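Local coordinates for protein glycoside hydrolase family 31 (Trueperella pyogenes, PDB 5I0F) that probably hydrolyses cycloalternan, a cyclic glucose oligosaccharide, as a family 31 glycoside hydrolase working through a covalent glycosyl intermediate, at residues 437-442 with 446-451; 413-416 with 422-425; 495-500 with 511-516; 479-484 with 489-494. One frame throughout, in Å; residues are numbered along the deposited sequence.

Contact 1: 437-442 with 446-451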
loop_
_atom_site.group_PDB
_atom_site.type_symbol
_atom_site.label_atom_id
_atom_site.label_comp_id
_atom_site.label_asym_id
_atom_site.label_seq_id
_atom_site.Cartn_x
_atom_site.Cartn_y
_atom_site.Cartn_z
ATOM N N PRO A 437 -13.858 8.929 -6.811
ATOM C CA PRO A 437 -13.710 9.535 -8.127
ATOM C C PRO A 437 -13.056 8.574 -9.104
ATOM O O PRO A 437 -12.198 7.731 -8.711
ATOM C CB PRO A 437 -12.795 10.751 -7.880
ATOM C CG PRO A 437 -12.023 10.398 -6.644
ATOM C CD PRO A 437 -12.946 9.531 -5.822
ATOM N N ASP A 438 -13.470 8.692 -10.358
ATOM C CA ASP A 438 -12.939 7.869 -11.436
ATOM C C ASP A 438 -11.738 8.603 -11.997
ATOM O O ASP A 438 -11.884 9.604 -12.679
ATOM C CB ASP A 438 -14.001 7.618 -12.518
ATOM C CG ASP A 438 -13.586 6.547 -13.500
ATOM O OD1 ASP A 438 -12.374 6.410 -13.720
ATOM O OD2 ASP A 438 -14.455 5.836 -14.070
ATOM N N LEU A 439 -10.555 8.090 -11.687
ATOM C CA LEU A 439 -9.311 8.704 -12.098
ATOM C C LEU A 439 -8.680 7.921 -13.246
ATOM O O LEU A 439 -7.479 8.067 -13.506
ATOM C CB LEU A 439 -8.374 8.799 -10.872
ATOM C CG LEU A 439 -8.963 9.521 -9.642
ATOM C CD1 LEU A 439 -7.992 9.474 -8.468
ATOM C CD2 LEU A 439 -9.322 10.972 -9.950
ATOM N N SER A 440 -9.486 7.099 -13.937
ATOM C CA SER A 440 -8.993 6.220 -14.998
ATOM C C SER A 440 -8.799 6.909 -16.356
ATOM O O SER A 440 -8.156 6.330 -17.227
ATOM C CB SER A 440 -9.890 4.975 -15.139
ATOM O OG SER A 440 -11.151 5.240 -15.770
ATOM N N THR A 441 -9.339 8.117 -16.539
ATOM C CA THR A 441 -9.160 8.887 -17.774
ATOM C C THR A 441 -8.660 10.289 -17.460
ATOM O O THR A 441 -8.811 10.763 -16.331
ATOM C CB THR A 441 -10.482 9.039 -18.562
ATOM O OG1 THR A 441 -11.416 9.837 -17.818
ATOM C CG2 THR A 441 -11.092 7.684 -18.867
ATOM N N GLU A 442 -8.097 10.953 -18.466
ATOM C CA GLU A 442 -7.603 12.313 -18.288
ATOM C C GLU A 442 -8.701 13.259 -17.794
ATOM O O GLU A 442 -8.467 14.059 -16.883
ATOM C CB GLU A 442 -6.930 12.847 -19.564
ATOM C CG GLU A 442 -6.144 14.138 -19.366
ATOM C CD GLU A 442 -4.927 13.993 -18.453
ATOM O OE1 GLU A 442 -4.214 12.954 -18.538
ATOM O OE2 GLU A 442 -4.689 14.927 -17.633
ATOM N N GLN A 446 -8.585 15.272 -14.274
ATOM C CA GLN A 446 -8.658 16.730 -14.327
ATOM C C GLN A 446 -9.808 17.304 -13.504
ATOM O O GLN A 446 -9.597 18.310 -12.806
ATOM C CB GLN A 446 -8.636 17.262 -15.762
ATOM C CG GLN A 446 -7.196 17.175 -16.265
ATOM C CD GLN A 446 -6.950 17.716 -17.642
ATOM O OE1 GLN A 446 -7.824 18.324 -18.258
ATOM N NE2 GLN A 446 -5.731 17.510 -18.135
ATOM N N TRP A 447 -10.973 16.658 -13.552
ATOM C CA TRP A 447 -12.128 17.118 -12.790
ATOM C C TRP A 447 -11.816 17.117 -11.292
ATOM O O TRP A 447 -12.073 18.088 -10.597
ATOM C CB TRP A 447 -13.387 16.273 -13.083
ATOM C CG TRP A 447 -14.612 16.959 -12.607
ATOM C CD1 TRP A 447 -15.465 17.723 -13.351
ATOM C CD2 TRP A 447 -15.107 16.992 -11.267
ATOM N NE1 TRP A 447 -16.472 18.222 -12.556
ATOM C CE2 TRP A 447 -16.269 17.798 -11.272
ATOM C CE3 TRP A 447 -14.681 16.420 -10.061
ATOM C CZ2 TRP A 447 -17.011 18.037 -10.131
ATOM C CZ3 TRP A 447 -15.408 16.673 -8.919
ATOM C CH2 TRP A 447 -16.562 17.485 -8.959
ATOM N N TRP A 448 -11.289 16.008 -10.800
ATOM C CA TRP A 448 -10.969 15.872 -9.394
ATOM C C TRP A 448 -9.889 16.862 -8.949
ATOM O O TRP A 448 -10.051 17.541 -7.927
ATOM C CB TRP A 448 -10.492 14.437 -9.123
ATOM C CG TRP A 448 -10.243 14.155 -7.673
ATOM C CD1 TRP A 448 -9.031 13.999 -7.061
ATOM C CD2 TRP A 448 -11.229 14.000 -6.649
ATOM N NE1 TRP A 448 -9.204 13.743 -5.728
ATOM C CE2 TRP A 448 -10.544 13.726 -5.450
ATOM C CE3 TRP A 448 -12.623 14.049 -6.631
ATOM C CZ2 TRP A 448 -11.198 13.514 -4.248
ATOM C CZ3 TRP A 448 -13.286 13.855 -5.425
ATOM C CH2 TRP A 448 -12.563 13.562 -4.249
ATOM N N THR A 449 -8.806 16.965 -9.716
ATOM C CA THR A 449 -7.685 17.812 -9.311
ATOM C C THR A 449 -7.945 19.318 -9.529
ATOM O O THR A 449 -7.346 20.141 -8.858
ATOM C CB THR A 449 -6.378 17.405 -10.013
ATOM O OG1 THR A 449 -6.576 17.406 -11.429
ATOM C CG2 THR A 449 -5.938 16.018 -9.543
ATOM N N GLU A 450 -8.829 19.678 -10.447
ATOM C CA GLU A 450 -9.154 21.081 -10.673
ATOM C C GLU A 450 -9.741 21.710 -9.403
ATOM O O GLU A 450 -9.485 22.869 -9.108
ATOM C CB GLU A 450 -10.128 21.223 -11.845
ATOM C CG GLU A 450 -10.324 22.641 -12.330
ATOM C CD GLU A 450 -9.057 23.323 -12.846
ATOM O OE1 GLU A 450 -8.101 22.657 -13.290
ATOM O OE2 GLU A 450 -9.031 24.577 -12.809
ATOM N N GLN A 451 -10.490 20.922 -8.637
ATOM C CA GLN A 451 -10.993 21.356 -7.322
ATOM C C GLN A 451 -9.854 21.806 -6.361
ATOM O O GLN A 451 -10.083 22.634 -5.471
ATOM C CB GLN A 451 -11.802 20.227 -6.670
ATOM C CG GLN A 451 -13.032 19.724 -7.447
ATOM C CD GLN A 451 -14.290 20.551 -7.201
ATOM O OE1 GLN A 451 -14.624 20.853 -6.048
ATOM N NE2 GLN A 451 -15.012 20.899 -8.280
#
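Glu442 and Gln446 are joined by the first-turn backbone bond of helix 442-450, Gln446 N to Glu442 O at 2.9 Å, in the barrel domain of this family 31 enzyme. The loop 437-441 leading into the helix doubles back along it, so that Pro437 comes level with Trp448, their CA atoms 7.0 Å apart. Within that loop Asp438 closes an Asx turn: its OD1 accepts from both N and OG of Ser440, while Thr441 takes the N-cap position. Trp448 carries the buried part of the contact. With CG anti to the backbone N (chi1 -175°), its indole swings back beside the loop and receives the proline ring on one face in a CH-pi contact; Pro437 CG stands 3.6 Å from the centroid of the six-membered ring. The branch CD2 of Leu439 touches the root of the same side chain, 3.7 Å from Trp448 CB, and the indole N-H is taken up by Tyr500 OH of helix 485-506. At the outer end the bent chain of Glu442 gives OE1 to a salt bridge with Arg445, and OE2 accepts a weak bond, 2.8 Å long, from Gln446 NE2, the Glu442 carboxylate and Gln446 amide planes standing 73° apart.

Contact 2: 413-416 with 422-425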
loop_
_atom_site.group_PDB
_atom_site.type_symbol
_atom_site.label_atom_id
_atom_site.label_comp_id
_atom_site.label_asym_id
_atom_site.label_seq_id
_atom_site.Cartn_x
_atom_site.Cartn_y
_atom_site.Cartn_z
ATOM N N GLY A 413 -20.219 12.493 -13.975
ATOM C CA GLY A 413 -19.973 11.167 -14.497
ATOM C C GLY A 413 -18.659 10.545 -14.035
ATOM O O GLY A 413 -18.512 9.336 -14.121
ATOM N N HIS A 414 -17.734 11.339 -13.490
ATOM C CA HIS A 414 -16.407 10.868 -13.159
ATOM C C HIS A 414 -16.369 10.205 -11.777
ATOM O O HIS A 414 -15.540 10.575 -10.927
ATOM C CB HIS A 414 -15.388 12.026 -13.244
ATOM C CG HIS A 414 -15.355 12.712 -14.578
ATOM N ND1 HIS A 414 -15.205 12.028 -15.765
ATOM C CD2 HIS A 414 -15.439 14.023 -14.909
ATOM C CE1 HIS A 414 -15.205 12.886 -16.770
ATOM N NE2 HIS A 414 -15.330 14.105 -16.277
ATOM N N VAL A 415 -17.206 9.177 -11.585
ATOM C CA VAL A 415 -17.225 8.385 -10.339
ATOM C C VAL A 415 -17.122 6.921 -10.688
ATOM O O VAL A 415 -17.709 6.484 -11.680
ATOM C CB VAL A 415 -18.524 8.566 -9.492
ATOM C CG1 VAL A 415 -18.502 9.874 -8.758
ATOM C CG2 VAL A 415 -19.801 8.430 -10.344
ATOM N N VAL A 416 -16.389 6.151 -9.896
ATOM C CA VAL A 416 -16.429 4.676 -10.045
ATOM C C VAL A 416 -17.891 4.201 -9.874
ATOM O O VAL A 416 -18.594 4.670 -8.978
ATOM C CB VAL A 416 -15.489 3.957 -9.063
ATOM C CG1 VAL A 416 -15.517 2.444 -9.285
ATOM C CG2 VAL A 416 -14.059 4.477 -9.246
ATOM N N THR A 422 -25.020 3.061 -10.935
ATOM C CA THR A 422 -25.134 3.986 -9.824
ATOM C C THR A 422 -23.736 4.112 -9.209
ATOM O O THR A 422 -22.879 3.269 -9.471
ATOM C CB THR A 422 -26.155 3.507 -8.780
ATOM O OG1 THR A 422 -25.733 2.260 -8.217
ATOM C CG2 THR A 422 -27.529 3.329 -9.423
ATOM N N PRO A 423 -23.494 5.157 -8.407
ATOM C CA PRO A 423 -22.118 5.332 -7.930
ATOM C C PRO A 423 -21.667 4.265 -6.935
ATOM O O PRO A 423 -22.437 3.866 -6.049
ATOM C CB PRO A 423 -22.150 6.705 -7.258
ATOM C CG PRO A 423 -23.334 7.408 -7.874
ATOM C CD PRO A 423 -24.340 6.319 -8.050
ATOM N N TYR A 424 -20.404 3.847 -7.052
ATOM C CA TYR A 424 -19.802 2.953 -6.069
ATOM C C TYR A 424 -19.820 3.644 -4.713
ATOM O O TYR A 424 -19.426 4.808 -4.604
ATOM C CB TYR A 424 -18.356 2.569 -6.465
ATOM C CG TYR A 424 -17.600 1.764 -5.393
ATOM C CD1 TYR A 424 -17.978 0.460 -5.069
ATOM C CD2 TYR A 424 -16.506 2.326 -4.700
ATOM C CE1 TYR A 424 -17.288 -0.285 -4.100
ATOM C CE2 TYR A 424 -15.816 1.603 -3.725
ATOM C CZ TYR A 424 -16.207 0.304 -3.425
ATOM O OH TYR A 424 -15.538 -0.400 -2.453
ATOM N N LYS A 425 -20.304 2.943 -3.694
ATOM C CA LYS A 425 -20.227 3.417 -2.306
ATOM C C LYS A 425 -19.197 2.583 -1.565
ATOM O O LYS A 425 -19.302 1.350 -1.539
ATOM C CB LYS A 425 -21.572 3.297 -1.604
ATOM C CG LYS A 425 -22.704 4.036 -2.289
ATOM C CD LYS A 425 -22.496 5.535 -2.218
ATOM C CE LYS A 425 -23.651 6.299 -2.867
ATOM N NZ LYS A 425 -24.999 5.873 -2.420
HETATM O O HOH W 1 -18.167 6.254 -6.550
#
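Val416 and Tyr424 both turn their first branch anti to the backbone N (Val416 CG1, chi1 -178°; Tyr424 CG, chi1 173°), and the two side chains run side by side in the same direction. Val416 CG1 consequently lies 4.0 Å from Tyr424 CB, at the base of the tyrosine, while the phenol continues away from Val416; its hydroxyl is held by the backbone of His471, Arg427 and Trp473. Next to this pair Val415 CG2 rests 4.2 Å from Pro423 CB, a looser apolar contact. It extends toward helix 400-412, where Val415 meets Leu409 and Pro423 meets Ile410.

One direct backbone bond joins the two segments. Tyr424 N donates to Val416 O over 2.8 Å and almost straight, with an N-H...O angle of 168°, although the donor lies somewhat off the carbonyl plane. A water lies within hydrogen-bonding distance of both Val416 O (2.9 Å) and Tyr424 O (2.7 Å) and may bridge them, though it has more acceptors in reach than protons to give. Val416 is further bonded through its backbone to Met436, and its side chain packs on Tyr479. Neither segment forms a regular strand: the contact pinches an irregular loop between helices 400-412 and 442-450 of the glycoside hydrolase family 31 TIM barrel.

Contact 3: 495-500 with 511-516. With BGC (beta-D-glucopyranose), chain C; GLC (alpha-D-glucopyranose), chain B.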
loop_
_atom_site.group_PDB
_atom_site.type_symbol
_atom_site.label_atom_id
_atom_site.label_comp_id
_atom_site.label_asym_id
_atom_site.label_seq_id
_atom_site.Cartn_x
_atom_site.Cartn_y
_atom_site.Cartn_z
ATOM N N ASN A 495 -3.265 5.518 -10.999
ATOM C CA ASN A 495 -3.996 6.645 -11.576
ATOM C C ASN A 495 -4.149 7.823 -10.594
ATOM O O ASN A 495 -4.079 9.003 -10.985
ATOM C CB ASN A 495 -5.363 6.147 -12.067
ATOM C CG ASN A 495 -5.276 5.409 -13.394
ATOM O OD1 ASN A 495 -4.455 5.741 -14.227
ATOM N ND2 ASN A 495 -6.148 4.432 -13.607
ATOM N N TYR A 496 -4.334 7.497 -9.318
ATOM C CA TYR A 496 -4.459 8.496 -8.248
ATOM C C TYR A 496 -3.186 9.337 -8.085
ATOM O O TYR A 496 -3.232 10.581 -8.117
ATOM C CB TYR A 496 -4.818 7.751 -6.969
ATOM C CG TYR A 496 -4.872 8.505 -5.663
ATOM C CD1 TYR A 496 -5.361 9.808 -5.564
ATOM C CD2 TYR A 496 -4.437 7.884 -4.493
ATOM C CE1 TYR A 496 -5.425 10.456 -4.321
ATOM C CE2 TYR A 496 -4.498 8.510 -3.267
ATOM C CZ TYR A 496 -4.989 9.808 -3.180
ATOM O OH TYR A 496 -5.044 10.420 -1.937
ATOM N N ALA A 497 -2.063 8.664 -7.906
ATOM C CA ALA A 497 -0.765 9.354 -7.795
ATOM C C ALA A 497 -0.483 10.145 -9.066
ATOM O O ALA A 497 -0.106 11.319 -8.995
ATOM C CB ALA A 497 0.363 8.365 -7.510
ATOM N N ARG A 498 -0.705 9.532 -10.221
ATOM C CA ARG A 498 -0.580 10.230 -11.501
ATOM C C ARG A 498 -1.408 11.517 -11.580
ATOM O O ARG A 498 -0.923 12.540 -12.050
ATOM C CB ARG A 498 -0.984 9.312 -12.647
ATOM C CG ARG A 498 -0.921 9.961 -14.016
ATOM C CD ARG A 498 -1.309 9.014 -15.127
ATOM N NE ARG A 498 -1.162 9.681 -16.429
ATOM C CZ ARG A 498 -1.511 9.159 -17.597
ATOM N NH1 ARG A 498 -2.034 7.949 -17.671
ATOM N NH2 ARG A 498 -1.332 9.870 -18.704
ATOM N N ALA A 499 -2.666 11.457 -11.147
ATOM C CA ALA A 499 -3.572 12.635 -11.218
ATOM C C ALA A 499 -2.957 13.839 -10.520
ATOM O O ALA A 499 -2.948 14.930 -11.069
ATOM C CB ALA A 499 -4.910 12.311 -10.576
ATOM N N TYR A 500 -2.424 13.628 -9.309
ATOM C CA TYR A 500 -1.873 14.740 -8.531
ATOM C C TYR A 500 -0.482 15.167 -9.037
ATOM O O TYR A 500 -0.160 16.369 -9.036
ATOM C CB TYR A 500 -1.861 14.416 -7.045
ATOM C CG TYR A 500 -3.216 14.516 -6.382
ATOM C CD1 TYR A 500 -4.131 13.445 -6.406
ATOM C CD2 TYR A 500 -3.591 15.675 -5.724
ATOM C CE1 TYR A 500 -5.366 13.544 -5.771
ATOM C CE2 TYR A 500 -4.814 15.776 -5.075
ATOM C CZ TYR A 500 -5.701 14.717 -5.103
ATOM O OH TYR A 500 -6.890 14.843 -4.412
ATOM N N PRO A 511 6.560 16.830 -9.353
ATOM C CA PRO A 511 5.408 15.986 -9.005
ATOM C C PRO A 511 5.648 15.249 -7.690
ATOM O O PRO A 511 5.765 14.017 -7.646
ATOM C CB PRO A 511 5.333 15.020 -10.192
ATOM C CG PRO A 511 6.780 14.834 -10.577
ATOM C CD PRO A 511 7.364 16.223 -10.437
ATOM N N VAL A 512 5.730 16.020 -6.617
ATOM C CA VAL A 512 6.008 15.475 -5.314
ATOM C C VAL A 512 4.669 15.028 -4.707
ATOM O O VAL A 512 3.976 15.811 -4.039
ATOM C CB VAL A 512 6.768 16.478 -4.435
ATOM C CG1 VAL A 512 7.013 15.880 -3.058
ATOM C CG2 VAL A 512 8.110 16.842 -5.077
ATOM N N THR A 513 4.302 13.785 -4.995
ATOM C CA THR A 513 3.252 13.078 -4.272
ATOM C C THR A 513 3.885 12.072 -3.314
ATOM O O THR A 513 4.990 11.596 -3.561
ATOM C CB THR A 513 2.284 12.337 -5.214
ATOM O OG1 THR A 513 2.992 11.370 -6.020
ATOM C CG2 THR A 513 1.597 13.326 -6.106
ATOM N N PHE A 514 3.184 11.747 -2.241
ATOM C CA PHE A 514 3.695 10.875 -1.177
ATOM C C PHE A 514 2.547 9.909 -0.872
ATOM O O PHE A 514 1.557 10.315 -0.245
ATOM C CB PHE A 514 4.049 11.762 0.026
ATOM C CG PHE A 514 4.803 11.092 1.155
ATOM C CD1 PHE A 514 5.978 10.402 0.940
ATOM C CD2 PHE A 514 4.360 11.244 2.465
ATOM C CE1 PHE A 514 6.678 9.835 2.004
ATOM C CE2 PHE A 514 5.065 10.710 3.540
ATOM C CZ PHE A 514 6.223 9.997 3.311
ATOM N N SER A 515 2.687 8.656 -1.320
ATOM C CA SER A 515 1.614 7.635 -1.301
ATOM C C SER A 515 2.040 6.400 -0.526
ATOM O O SER A 515 3.216 6.195 -0.331
ATOM C CB SER A 515 1.278 7.183 -2.728
ATOM O OG SER A 515 0.999 8.287 -3.556
ATOM N N ARG A 516 1.067 5.612 -0.052
ATOM C CA ARG A 516 1.333 4.310 0.550
ATOM C C ARG A 516 0.944 3.161 -0.365
ATOM O O ARG A 516 1.507 2.079 -0.236
ATOM C CB ARG A 516 0.636 4.132 1.916
ATOM C CG ARG A 516 -0.893 4.150 1.835
ATOM C CD ARG A 516 -1.573 4.107 3.202
ATOM N NE ARG A 516 -3.002 3.831 3.019
ATOM C CZ ARG A 516 -3.926 3.870 3.980
ATOM N NH1 ARG A 516 -3.623 4.234 5.221
ATOM N NH2 ARG A 516 -5.179 3.542 3.708
HETATM C C2 BGC C . -2.162 7.364 6.740
HETATM C C3 BGC C . -1.655 8.025 8.035
HETATM C C4 BGC C . -2.443 9.306 8.286
HETATM C C5 BGC C . -3.954 9.029 8.306
HETATM C C6 BGC C . -4.705 10.354 8.354
HETATM C C1 BGC C . -3.517 7.828 6.148
HETATM O O2 BGC C . -1.699 6.037 6.416
HETATM O O3 BGC C . -0.252 8.285 7.942
HETATM O O4 BGC C . -2.038 9.908 9.531
HETATM O O5 BGC C . -4.430 8.254 7.176
HETATM O O6 BGC C . -6.098 10.139 8.599
HETATM C C1 GLC B . -6.537 4.726 11.073
HETATM C C2 GLC B . -5.180 5.080 10.459
HETATM C C3 GLC B . -5.329 5.395 8.976
HETATM C C4 GLC B . -5.967 4.209 8.268
HETATM C C5 GLC B . -7.326 3.958 8.926
HETATM C C6 GLC B . -8.092 2.807 8.296
HETATM O O2 GLC B . -4.610 6.185 11.166
HETATM O O3 GLC B . -4.035 5.671 8.415
HETATM O O4 GLC B . -6.094 4.478 6.857
HETATM O O5 GLC B . -7.167 3.680 10.330
HETATM O O6 GLC B . -7.503 1.535 8.609
#
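Ala497 and Thr513 mark where helix 485-506 packs on the outside of strand 513-515 in the TIM barrel; their CA atoms are 6.5 Å apart. The helix and strand segments run nearly antiparallel, at 161°, with axes 9.0 Å apart, as expected of a barrel strand and the helix that precedes it.

The packing across this interface is made by small groups. Thr513 CG2 is anti to its own carbonyl carbon, and the methyl thereby reaches Tyr500 CB at 3.7 Å and lies over Ala497 O. Two residues further along the strand, Ser515 OG comes to 4.0 Å from Ala497 CB. This is a van der Waals approach, since the buried serine hydroxyl is hydrogen-bonded to Thr466 OG1 of the neighbouring strand. The Tyr500 ring leads away from the strand, meets Phe464 edge-to-face, and is hydrogen-bonded through its hydroxyl to Gln388 OE1.

Polar contacts gather where the strand ends. Arg516 reaches into the glycan pocket on a chain extended from CG to NE, its NE in a salt bridge with Glu470, and meets the sugars with the edge of its guanidinium. NH1 serves both glucose units, donating to GLC O4 at 3.0 Å, fairly straight at 162°, and to BGC O2 at 2.9 Å, more bent at 138°; NH2 adds a weak bond of 3.4 Å to GLC O4.

Contact 4: 479-484 with 489-494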
loop_
_atom_site.group_PDB
_atom_site.type_symbol
_atom_site.label_atom_id
_atom_site.label_comp_id
_atom_site.label_asym_id
_atom_site.label_seq_id
_atom_site.Cartn_x
_atom_site.Cartn_y
_atom_site.Cartn_z
ATOM N N TYR A 479 -15.348 1.438 -14.844
ATOM C CA TYR A 479 -14.501 2.613 -14.977
ATOM C C TYR A 479 -14.694 3.210 -16.370
ATOM O O TYR A 479 -14.976 2.495 -17.344
ATOM C CB TYR A 479 -13.042 2.232 -14.771
ATOM C CG TYR A 479 -12.669 1.863 -13.344
ATOM C CD1 TYR A 479 -12.871 0.578 -12.844
ATOM C CD2 TYR A 479 -12.083 2.796 -12.505
ATOM C CE1 TYR A 479 -12.521 0.247 -11.530
ATOM C CE2 TYR A 479 -11.710 2.475 -11.208
ATOM C CZ TYR A 479 -11.918 1.199 -10.719
ATOM O OH TYR A 479 -11.543 0.946 -9.409
ATOM N N GLU A 480 -14.496 4.518 -16.474
ATOM C CA GLU A 480 -14.642 5.222 -17.736
ATOM C C GLU A 480 -13.591 4.849 -18.760
ATOM O O GLU A 480 -13.796 5.077 -19.932
ATOM C CB GLU A 480 -14.609 6.736 -17.522
ATOM C CG GLU A 480 -15.882 7.258 -16.891
ATOM C CD GLU A 480 -15.881 8.758 -16.737
ATOM O OE1 GLU A 480 -15.011 9.300 -16.019
ATOM O OE2 GLU A 480 -16.765 9.411 -17.316
ATOM N N ASP A 481 -12.460 4.291 -18.335
ATOM C CA ASP A 481 -11.464 3.771 -19.289
ATOM C C ASP A 481 -11.879 2.444 -19.955
ATOM O O ASP A 481 -11.136 1.935 -20.780
ATOM C CB ASP A 481 -10.060 3.630 -18.634
ATOM C CG ASP A 481 -9.974 2.496 -17.599
ATOM O OD1 ASP A 481 -11.020 1.915 -17.231
ATOM O OD2 ASP A 481 -8.830 2.188 -17.128
ATOM N N GLY A 482 -13.035 1.888 -19.586
ATOM C CA GLY A 482 -13.522 0.631 -20.163
ATOM C C GLY A 482 -13.231 -0.589 -19.305
ATOM O O GLY A 482 -13.817 -1.627 -19.524
ATOM N N ARG A 483 -12.322 -0.487 -18.337
ATOM C CA ARG A 483 -11.993 -1.615 -17.472
ATOM C C ARG A 483 -13.108 -1.880 -16.467
ATOM O O ARG A 483 -13.850 -0.962 -16.090
ATOM C CB ARG A 483 -10.664 -1.373 -16.724
ATOM C CG ARG A 483 -9.462 -1.260 -17.661
ATOM C CD ARG A 483 -8.117 -1.072 -16.956
ATOM N NE ARG A 483 -7.058 -1.227 -17.939
ATOM C CZ ARG A 483 -6.643 -0.308 -18.821
ATOM N NH1 ARG A 483 -7.109 0.943 -18.842
ATOM N NH2 ARG A 483 -5.693 -0.648 -19.696
ATOM N N ARG A 484 -13.221 -3.145 -16.063
ATOM C CA ARG A 484 -14.042 -3.521 -14.932
ATOM C C ARG A 484 -13.156 -3.537 -13.703
ATOM O O ARG A 484 -11.937 -3.391 -13.803
ATOM C CB ARG A 484 -14.704 -4.892 -15.130
ATOM C CG ARG A 484 -15.554 -5.030 -16.377
ATOM C CD ARG A 484 -16.531 -3.897 -16.593
ATOM N NE ARG A 484 -17.680 -3.924 -15.690
ATOM C CZ ARG A 484 -18.775 -4.674 -15.852
ATOM N NH1 ARG A 484 -19.767 -4.588 -14.963
ATOM N NH2 ARG A 484 -18.893 -5.527 -16.878
ATOM N N ASN A 489 -9.322 -1.935 -10.173
ATOM C CA ASN A 489 -9.177 -1.732 -8.723
ATOM C C ASN A 489 -7.697 -1.728 -8.265
ATOM O O ASN A 489 -7.332 -0.873 -7.457
ATOM C CB ASN A 489 -10.013 -2.725 -7.929
ATOM C CG ASN A 489 -11.518 -2.591 -8.206
ATOM O OD1 ASN A 489 -11.973 -1.640 -8.850
ATOM N ND2 ASN A 489 -12.277 -3.557 -7.758
ATOM N N ASN A 490 -6.866 -2.647 -8.769
ATOM C CA ASN A 490 -5.418 -2.617 -8.465
ATOM C C ASN A 490 -4.701 -1.441 -9.134
ATOM O O ASN A 490 -3.697 -0.928 -8.626
ATOM C CB ASN A 490 -4.721 -3.903 -8.899
ATOM C CG ASN A 490 -5.021 -5.093 -7.993
ATOM O OD1 ASN A 490 -5.227 -4.957 -6.782
ATOM N ND2 ASN A 490 -5.021 -6.293 -8.591
ATOM N N LEU A 491 -5.183 -1.070 -10.310
ATOM C CA LEU A 491 -4.653 0.067 -11.034
ATOM C C LEU A 491 -4.947 1.407 -10.367
ATOM O O LEU A 491 -4.192 2.372 -10.553
ATOM C CB LEU A 491 -5.202 0.065 -12.467
ATOM C CG LEU A 491 -4.663 1.116 -13.439
ATOM C CD1 LEU A 491 -3.152 1.057 -13.587
ATOM C CD2 LEU A 491 -5.329 0.947 -14.799
ATOM N N TYR A 492 -6.028 1.480 -9.592
ATOM C CA TYR A 492 -6.502 2.746 -9.011
ATOM C C TYR A 492 -5.391 3.630 -8.402
ATOM O O TYR A 492 -5.315 4.824 -8.711
ATOM C CB TYR A 492 -7.599 2.506 -7.958
ATOM C CG TYR A 492 -8.326 3.776 -7.639
ATOM C CD1 TYR A 492 -7.823 4.683 -6.723
ATOM C CD2 TYR A 492 -9.494 4.116 -8.322
ATOM C CE1 TYR A 492 -8.451 5.902 -6.484
ATOM C CE2 TYR A 492 -10.140 5.315 -8.079
ATOM C CZ TYR A 492 -9.626 6.206 -7.157
ATOM O OH TYR A 492 -10.295 7.394 -6.919
ATOM N N PRO A 493 -4.564 3.061 -7.506
ATOM C CA PRO A 493 -3.569 3.932 -6.876
ATOM C C PRO A 493 -2.526 4.517 -7.823
ATOM O O PRO A 493 -2.000 5.618 -7.544
ATOM C CB PRO A 493 -2.940 3.029 -5.798
ATOM C CG PRO A 493 -3.215 1.647 -6.234
ATOM C CD PRO A 493 -4.579 1.727 -6.868
ATOM N N VAL A 494 -2.272 3.840 -8.942
ATOM C CA VAL A 494 -1.375 4.365 -9.973
ATOM C C VAL A 494 -1.995 5.621 -10.604
ATOM O O VAL A 494 -1.341 6.653 -10.720
ATOM C CB VAL A 494 -1.058 3.308 -11.042
ATOM C CG1 VAL A 494 -0.037 3.829 -12.039
ATOM C CG2 VAL A 494 -0.534 2.034 -10.380
#
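A type I beta turn, Tyr479 to Gly482, in the loop after barrel strand 463-466 is folded back against the first turns of helix 485-506, with Tyr479 reaching across to Asn489 and Tyr492. The turn is reinforced by an Asx turn, in which Asp481 OD1 accepts from Arg483 N. It is closed by Gly482 N to Tyr479 O, and Tyr479 N to Arg483 O adds a second backbone bond beside it.

The polar link across the contact is Tyr479 OH, which donates to Asn489 OD1 at 2.7 Å. Ring and amide planes stand 58° apart, and the amide oxygen sits at the edge of the ring, near its plane. The other end of that amide, ND2, is taken by Gly474 O, so both polar atoms of Asn489 have partners and its flip is settled. On the other side of the hydroxyl, Tyr479 CE2 lies 4.0 Å from Tyr492 CD2, the two side chains crossing at about a right angle. The hydroxyl of Tyr492 runs on to Pro437 O.

Farther out, Leu491 covers one face of the Arg483 guanidinium through its CD2, which is 4.1 Å from Arg483 CD. The arginine, extended from CG to NE, curls its head over Asp481: NH1 forms a salt bridge with OD2 at 2.7 Å, approaching 57° out of the carboxylate plane while keeping Asp481 OD2 within 5° of the guanidinium plane.

How the contacts relate
Following the chain from the N terminus, contact 2 (413-416 with 422-425) pinches a short loop after helix 400-412, and contact 1 then closes the entry to helix 442-450. After strand 463-466, contact 4 folds a loop onto the start of helix 485-506, and contact 3 lays the next part of that helix on strand 513-515. The four follow in series; none nests or crosses. Contacts 1, 2 and 4 nonetheless meet in space: Asp438 N bonds to His414 O, Asp438 OD2 accepts from Glu480 N, and His414 ND1 pairs with Glu480 OE1. Contacts 2 and 3 do not touch, but both reach contact 1, which thus joins the peripheral loops to the barrel wall.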